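Local atomic coordinates of trehalose monomycolate transport factor A (PDB entry 6T84), a protein that is required for MmpL3-dependent transport of trehalose monomycolate to the mycobacterial cell wall and for growth and cell elongation. Residues G105-R110 and R127-A132. Residues are numbered along the deposited sequence; the frame is centred on the assembly and turned at random.
Sequences GAIGPR and RMVTFA
The guanidinium of Arg-110 meets the carbonyl oxygen of Ala-132 at its edge, close to the plane of the group, and Phe-131 O lies obliquely to it at the limit of contact. NH1 donates to Ala-132 O over 2.8 Å, with an N-H...O angle of 153°; the donor stands above the carbonyl plane, 37° out of it, and so does not follow a lone pair. The extended chain from CG to NE takes CD alongside Ala-132, 3.5 Å from its O, and brings NH1 onto that oxygen. The CG and CD methylenes of Pro-109 lie against the same Ala-132 O, CG at 3.4 Å, so an arginine N-H and a proline ring crowd one carbonyl near the C-terminal end of helix 126-134. Because NH1 also bonds Ala-135 O, and NH2 bonds Pro-136 O and Ala-139 O, the buried guanidinium gathers four backbone carbonyls as the chain leaves the helix, an example of an arginine binding carbonyls of the last helical turn and of the loop that follows.

The apolar half of the contact belongs to Ile-107. Its CG2, anti to the backbone N, presses on Ala-132 CB at 3.5 Å and reaches Val-129 CG1 at 4.0 Å, while CD1 at the end of the other branch comes to Met-128 CG at 4.3 Å. One isoleucine thus spans a full helical turn.

Ile-107 to Arg-110 form a type II' turn, with Gly-108 at positive phi, joining strands 102-107 and 110-114 as a beta hairpin at the edge of the large antiparallel sheet in the N-terminal, probably cytoplasmic, domain. Helix 126-134 packs over this hairpin, and Phe-131 extends the packing to Leu-88 of strand 86-90, Met-142 of strand 141-144 and the long helix 159-175.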
loop_
_atom_site.group_PDB
_atom_site.type_symbol
_atom_site.label_atom_id
_atom_site.label_comp_id
_atom_site.label_asym_id
_atom_site.label_seq_id
_atom_site.Cartn_x
_atom_site.Cartn_y
_atom_site.Cartn_z
ATOM N N GLY A 105 -16.896 7.748 -1.739
ATOM C CA GLY A 105 -18.031 6.860 -1.979
ATOM C C GLY A 105 -17.630 5.402 -1.791
ATOM O O GLY A 105 -16.466 5.077 -1.546
ATOM N N ALA A 106 -18.613 4.530 -1.848
ATOM C CA ALA A 106 -18.402 3.091 -1.757
ATOM C C ALA A 106 -18.195 2.504 -3.141
ATOM O O ALA A 106 -18.830 2.931 -4.133
ATOM C CB ALA A 106 -19.629 2.415 -1.174
ATOM N N ILE A 107 -17.358 1.463 -3.206
ATOM C CA ILE A 107 -17.266 0.613 -4.397
ATOM C C ILE A 107 -17.186 -0.822 -3.914
ATOM O O ILE A 107 -16.128 -1.273 -3.458
ATOM C CB ILE A 107 -16.070 0.917 -5.309
ATOM C CG1 ILE A 107 -15.929 2.403 -5.621
ATOM C CG2 ILE A 107 -16.179 0.071 -6.610
ATOM C CD1 ILE A 107 -14.617 2.734 -6.421
ATOM N N GLY A 108 -18.263 -1.559 -4.062
ATOM C CA GLY A 108 -18.194 -2.954 -3.707
ATOM C C GLY A 108 -17.843 -3.165 -2.254
ATOM O O GLY A 108 -18.477 -2.627 -1.341
ATOM N N PRO A 109 -16.805 -3.970 -2.016
ATOM C CA PRO A 109 -16.410 -4.291 -0.653
ATOM C C PRO A 109 -15.624 -3.169 -0.010
ATOM O O PRO A 109 -15.170 -3.337 1.135
ATOM C CB PRO A 109 -15.504 -5.523 -0.872
ATOM C CG PRO A 109 -14.855 -5.253 -2.193
ATOM C CD PRO A 109 -15.961 -4.650 -3.026
ATOM N N ARG A 110 -15.372 -2.057 -0.747
ATOM C CA ARG A 110 -14.437 -1.005 -0.309
ATOM C C ARG A 110 -15.106 0.365 -0.240
ATOM O O ARG A 110 -16.196 0.614 -0.794
ATOM C CB ARG A 110 -13.224 -0.966 -1.275
ATOM C CG ARG A 110 -12.279 -2.154 -1.076
ATOM C CD ARG A 110 -11.378 -2.436 -2.241
ATOM N NE ARG A 110 -10.335 -3.338 -1.807
ATOM C CZ ARG A 110 -10.214 -4.602 -2.115
ATOM N NH1 ARG A 110 -11.063 -5.185 -2.969
ATOM N NH2 ARG A 110 -9.225 -5.273 -1.586
ATOM N N ARG A 127 -12.123 1.247 -14.727
ATOM C CA ARG A 127 -11.034 0.371 -14.333
ATOM C C ARG A 127 -10.881 0.358 -12.829
ATOM O O ARG A 127 -10.594 -0.703 -12.239
ATOM C CB ARG A 127 -9.744 0.817 -14.999
ATOM C CG ARG A 127 -9.693 0.536 -16.513
ATOM C CD ARG A 127 -8.328 1.001 -17.081
ATOM N NE ARG A 127 -7.192 0.477 -16.311
ATOM C CZ ARG A 127 -5.969 1.009 -16.303
ATOM N NH1 ARG A 127 -5.713 2.094 -17.019
ATOM N NH2 ARG A 127 -4.999 0.463 -15.569
ATOM N N MET A 128 -11.098 1.511 -12.184
ATOM C CA MET A 128 -11.043 1.536 -10.723
ATOM C C MET A 128 -12.196 0.747 -10.122
ATOM O O MET A 128 -12.039 0.072 -9.098
ATOM C CB MET A 128 -11.072 2.969 -10.222
ATOM C CG MET A 128 -10.930 3.068 -8.699
ATOM S SD MET A 128 -9.303 2.594 -8.022
ATOM C CE MET A 128 -8.443 4.167 -8.312
ATOM N N VAL A 129 -13.399 0.883 -10.686
ATOM C CA VAL A 129 -14.530 0.115 -10.150
ATOM C C VAL A 129 -14.245 -1.380 -10.256
ATOM O O VAL A 129 -14.438 -2.131 -9.285
ATOM C CB VAL A 129 -15.833 0.500 -10.883
ATOM C CG1 VAL A 129 -16.981 -0.455 -10.477
ATOM C CG2 VAL A 129 -16.200 1.946 -10.517
ATOM N N THR A 130 -13.797 -1.836 -11.433
ATOM C CA THR A 130 -13.502 -3.259 -11.544
ATOM C C THR A 130 -12.442 -3.671 -10.528
ATOM O O THR A 130 -12.603 -4.688 -9.850
ATOM C CB THR A 130 -13.077 -3.596 -12.979
ATOM O OG1 THR A 130 -14.140 -3.217 -13.867
ATOM C CG2 THR A 130 -12.751 -5.089 -13.178
ATOM N N PHE A 131 -11.347 -2.898 -10.407
ATOM C CA PHE A 131 -10.286 -3.223 -9.460
ATOM C C PHE A 131 -10.810 -3.339 -8.018
ATOM O O PHE A 131 -10.406 -4.240 -7.274
ATOM C CB PHE A 131 -9.205 -2.141 -9.581
ATOM C CG PHE A 131 -8.057 -2.307 -8.605
ATOM C CD1 PHE A 131 -7.128 -3.323 -8.763
ATOM C CD2 PHE A 131 -7.950 -1.460 -7.534
ATOM C CE1 PHE A 131 -6.081 -3.489 -7.835
ATOM C CE2 PHE A 131 -6.905 -1.612 -6.603
ATOM C CZ PHE A 131 -5.968 -2.615 -6.776
ATOM N N ALA A 132 -11.627 -2.389 -7.584
ATOM C CA ALA A 132 -12.120 -2.443 -6.202
ATOM C C ALA A 132 -12.922 -3.713 -5.930
ATOM O O ALA A 132 -12.963 -4.195 -4.792
ATOM C CB ALA A 132 -12.991 -1.235 -5.888
#